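PDB 5WOS: apoptosis regulator Bcl-2 homolog from Canarypox virus, which inhibits apoptosis of the host cell, interacting with the proapoptotic factors BAK1 and BAX and with other BH3-containing proteins such as BIM, BID and PUMA. Local coordinates for residues I23-I28 with K34-H39. Sequence-based numbering, arbitrary orientation.
Sequences IQNYFI and KNRNFH
Arg36 grips the side-chain oxygen of Asn25 side-on, with two nitrogens converging on one acceptor. Arg36 NE lies 2.8 Å from Asn25 OD1, with an N-H...O angle of 155° and the donor in the carbonyl plane; Arg36 NH2 lies 3.0 Å from the same Asn25 OD1, but its bond is more bent, at 138°. OD1 sits in the guanidinium plane, so the fork fixes the rotation of the group, while the amide plane is turned 33° from it. Asn25 ND2 is hydrogen-bonded to Asn21 O one helical turn back, which anchors the acceptor.

Van der Waals contacts cover both faces of the guanidinium. Ile28 lies over one: its CG2, anti to the backbone N, packs 3.6 Å from Arg36 CD, and Ile28 CD1 stands 4.0 Å from Arg36 NH2. His39 CG lies 3.4 Å above the opposite face of the Arg36 guanidinium, displaced toward its rim. Bends at chi2 and chi3 fold the arginine chain back between these two covers. Separately, His39 CB makes a carbon-oxygen contact of 3.5 Å with Asn25 OD1.

The contact ties the loop 34-39 back onto helix 14-32, the helix it follows, and Glu29 OE1 accepts a hydrogen bond from Arg36 N. On other sides of this helix, Tyr26 meets helices 43-69 and 92-112, while Phe27 packs on helices 92-112 and 121-138, within the all-helical Bcl-2 fold.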
ATOM      1  N   ILE A  23      -5.430   5.615   1.473  1.00 36.33           N
ATOM      2  CA  ILE A  23      -4.565   4.714   2.226  1.00 34.12           C
ATOM      3  C   ILE A  23      -4.849   4.832   3.717  1.00 33.72           C
ATOM      4  O   ILE A  23      -4.930   3.825   4.432  1.00 31.78           O
ATOM      5  CB  ILE A  23      -3.086   5.008   1.911  1.00 36.06           C
ATOM      6  CG1 ILE A  23      -2.811   4.827   0.416  1.00 33.34           C
ATOM      7  CG2 ILE A  23      -2.181   4.101   2.740  1.00 35.90           C
ATOM      8  CD1 ILE A  23      -1.411   5.206   0.003  1.00 40.06           C
ATOM      9  N   GLN A  24      -4.983   6.060   4.216  1.00 34.71           N
ATOM     10  CA  GLN A  24      -5.230   6.252   5.640  1.00 38.54           C
ATOM     11  C   GLN A  24      -6.500   5.532   6.080  1.00 35.72           C
ATOM     12  O   GLN A  24      -6.521   4.873   7.125  1.00 37.24           O
ATOM     13  CB  GLN A  24      -5.314   7.745   5.950  1.00 39.12           C
ATOM     14  CG  GLN A  24      -4.976   8.103   7.382  1.00 52.72           C
ATOM     15  CD  GLN A  24      -4.484   9.529   7.513  1.00 57.02           C
ATOM     16  OE1 GLN A  24      -4.863  10.405   6.734  1.00 56.03           O
ATOM     17  NE2 GLN A  24      -3.623   9.767   8.497  1.00 68.26           N
ATOM     18  N   ASN A  25      -7.562   5.625   5.285  1.00 38.95           N
ATOM     19  CA  ASN A  25      -8.823   5.014   5.682  1.00 39.74           C
ATOM     20  C   ASN A  25      -8.819   3.502   5.497  1.00 37.69           C
ATOM     21  O   ASN A  25      -9.462   2.791   6.278  1.00 35.29           O
ATOM     22  CB  ASN A  25      -9.978   5.649   4.904  1.00 36.43           C
ATOM     23  CG  ASN A  25     -10.475   6.931   5.551  1.00 39.00           C
ATOM     24  OD1 ASN A  25     -11.264   6.895   6.493  1.00 47.45           O
ATOM     25  ND2 ASN A  25     -10.015   8.071   5.047  1.00 43.49           N
ATOM     26  N   TYR A  26      -8.108   2.981   4.494  1.00 37.06           N
ATOM     27  CA  TYR A  26      -8.031   1.532   4.359  1.00 33.94           C
ATOM     28  C   TYR A  26      -7.250   0.919   5.516  1.00 33.38           C
ATOM     29  O   TYR A  26      -7.648  -0.117   6.062  1.00 36.37           O
ATOM     30  CB  TYR A  26      -7.404   1.143   3.024  1.00 36.57           C
ATOM     31  CG  TYR A  26      -7.317  -0.357   2.846  1.00 32.13           C
ATOM     32  CD1 TYR A  26      -6.093  -1.008   2.842  1.00 29.92           C
ATOM     33  CD2 TYR A  26      -8.465  -1.122   2.713  1.00 32.45           C
ATOM     34  CE1 TYR A  26      -6.016  -2.376   2.697  1.00 32.47           C
ATOM     35  CE2 TYR A  26      -8.398  -2.486   2.561  1.00 34.78           C
ATOM     36  CZ  TYR A  26      -7.171  -3.109   2.557  1.00 35.63           C
ATOM     37  OH  TYR A  26      -7.102  -4.476   2.409  1.00 38.19           O
ATOM     38  N   PHE A  27      -6.137   1.540   5.907  1.00 34.05           N
ATOM     39  CA  PHE A  27      -5.401   1.051   7.067  1.00 36.38           C
ATOM     40  C   PHE A  27      -6.291   1.065   8.303  1.00 39.61           C
ATOM     41  O   PHE A  27      -6.378   0.071   9.033  1.00 39.72           O
ATOM     42  CB  PHE A  27      -4.143   1.895   7.295  1.00 34.14           C
ATOM     43  CG  PHE A  27      -3.049   1.657   6.287  1.00 33.06           C
ATOM     44  CD1 PHE A  27      -3.271   0.901   5.145  1.00 37.30           C
ATOM     45  CD2 PHE A  27      -1.786   2.187   6.490  1.00 37.34           C
ATOM     46  CE1 PHE A  27      -2.257   0.689   4.227  1.00 40.15           C
ATOM     47  CE2 PHE A  27      -0.774   1.976   5.579  1.00 35.58           C
ATOM     48  CZ  PHE A  27      -1.010   1.226   4.447  1.00 37.99           C
ATOM     49  N   ILE A  28      -6.978   2.185   8.541  1.00 40.95           N
ATOM     50  CA  ILE A  28      -7.927   2.264   9.650  1.00 37.98           C
ATOM     51  C   ILE A  28      -8.934   1.125   9.564  1.00 43.11           C
ATOM     52  O   ILE A  28      -9.127   0.365  10.521  1.00 43.76           O
ATOM     53  CB  ILE A  28      -8.627   3.635   9.652  1.00 45.13           C
ATOM     54  CG1 ILE A  28      -7.628   4.736  10.017  1.00 43.24           C
ATOM     55  CG2 ILE A  28      -9.799   3.645  10.629  1.00 44.94           C
ATOM     56  CD1 ILE A  28      -8.136   6.128   9.751  1.00 32.92           C
ATOM     57  N   LYS A  34     -13.686  -1.489  11.198  1.00 54.40           N
ATOM     58  CA  LYS A  34     -14.806  -0.562  11.146  1.00 53.68           C
ATOM     59  C   LYS A  34     -14.914   0.066   9.763  1.00 48.99           C
ATOM     60  O   LYS A  34     -13.907   0.444   9.158  1.00 54.78           O
ATOM     61  CB  LYS A  34     -14.657   0.533  12.206  1.00 53.34           C
ATOM     62  CG  LYS A  34     -15.097   0.141  13.621  1.00 63.02           C
ATOM     63  CD  LYS A  34     -16.438  -0.597  13.654  1.00 87.26           C
ATOM     64  CE  LYS A  34     -17.560   0.140  12.904  1.00 90.81           C
ATOM     65  NZ  LYS A  34     -18.574  -0.803  12.354  1.00 78.30           N
ATOM     66  N   ASN A  35     -16.146   0.175   9.273  1.00 55.59           N
ATOM     67  CA  ASN A  35     -16.386   0.698   7.936  1.00 49.80           C
ATOM     68  C   ASN A  35     -15.948   2.155   7.837  1.00 49.74           C
ATOM     69  O   ASN A  35     -16.224   2.968   8.725  1.00 48.95           O
ATOM     70  CB  ASN A  35     -17.867   0.575   7.586  1.00 50.32           C
ATOM     71  CG  ASN A  35     -18.177   1.072   6.191  1.00 55.72           C
ATOM     72  OD1 ASN A  35     -17.311   1.076   5.314  1.00 59.56           O
ATOM     73  ND2 ASN A  35     -19.418   1.495   5.974  1.00 78.29           N
ATOM     74  N   ARG A  36     -15.261   2.482   6.742  1.00 47.29           N
ATOM     75  CA  ARG A  36     -14.772   3.834   6.500  1.00 42.62           C
ATOM     76  C   ARG A  36     -15.275   4.397   5.176  1.00 40.17           C
ATOM     77  O   ARG A  36     -14.760   5.415   4.705  1.00 41.14           O
ATOM     78  CB  ARG A  36     -13.244   3.857   6.541  1.00 47.55           C
ATOM     79  CG  ARG A  36     -12.655   3.396   7.870  1.00 42.46           C
ATOM     80  CD  ARG A  36     -12.960   4.363   9.003  1.00 42.84           C
ATOM     81  NE  ARG A  36     -12.425   5.699   8.748  1.00 45.75           N
ATOM     82  CZ  ARG A  36     -12.278   6.642   9.676  1.00 46.91           C
ATOM     83  NH1 ARG A  36     -12.616   6.400  10.937  1.00 45.97           N
ATOM     84  NH2 ARG A  36     -11.785   7.827   9.346  1.00 36.96           N
ATOM     85  N   ASN A  37     -16.285   3.766   4.572  1.00 48.19           N
ATOM     86  CA  ASN A  37     -16.801   4.231   3.288  1.00 48.88           C
ATOM     87  C   ASN A  37     -17.384   5.635   3.361  1.00 34.95           C
ATOM     88  O   ASN A  37     -17.527   6.285   2.320  1.00 41.29           O
ATOM     89  CB  ASN A  37     -17.874   3.275   2.769  1.00 54.10           C
ATOM     90  CG  ASN A  37     -17.346   1.884   2.532  1.00 52.96           C
ATOM     91  OD1 ASN A  37     -16.160   1.693   2.264  1.00 56.71           O
ATOM     92  ND2 ASN A  37     -18.227   0.898   2.624  1.00 65.47           N
ATOM     93  N   PHE A  38     -17.739   6.113   4.552  1.00 32.34           N
ATOM     94  CA  PHE A  38     -18.373   7.414   4.710  1.00 37.25           C
ATOM     95  C   PHE A  38     -17.458   8.441   5.363  1.00 36.84           C
ATOM     96  O   PHE A  38     -17.930   9.508   5.771  1.00 38.18           O
ATOM     97  CB  PHE A  38     -19.664   7.259   5.513  1.00 40.96           C
ATOM     98  CG  PHE A  38     -20.559   6.164   5.001  1.00 39.28           C
ATOM     99  CD1 PHE A  38     -21.079   6.222   3.718  1.00 37.49           C
ATOM    100  CD2 PHE A  38     -20.875   5.077   5.801  1.00 43.16           C
ATOM    101  CE1 PHE A  38     -21.898   5.219   3.242  1.00 41.81           C
ATOM    102  CE2 PHE A  38     -21.695   4.070   5.331  1.00 46.52           C
ATOM    103  CZ  PHE A  38     -22.209   4.141   4.050  1.00 44.87           C
ATOM    104  N   HIS A  39     -16.163   8.144   5.484  1.00 41.71           N
ATOM    105  CA  HIS A  39     -15.173   9.124   5.904  1.00 39.62           C
ATOM    106  C   HIS A  39     -14.251   9.555   4.777  1.00 44.43           C
ATOM    107  O   HIS A  39     -13.570  10.574   4.915  1.00 48.67           O
ATOM    108  CB  HIS A  39     -14.308   8.565   7.044  1.00 44.10           C
ATOM    109  CG  HIS A  39     -15.082   8.210   8.274  1.00 47.48           C
ATOM    110  ND1 HIS A  39     -15.717   6.997   8.430  1.00 43.67           N
ATOM    111  CD2 HIS A  39     -15.321   8.908   9.410  1.00 54.94           C
ATOM    112  CE1 HIS A  39     -16.315   6.963   9.607  1.00 52.60           C
ATOM    113  NE2 HIS A  39     -16.090   8.111  10.222  1.00 51.08           N
TER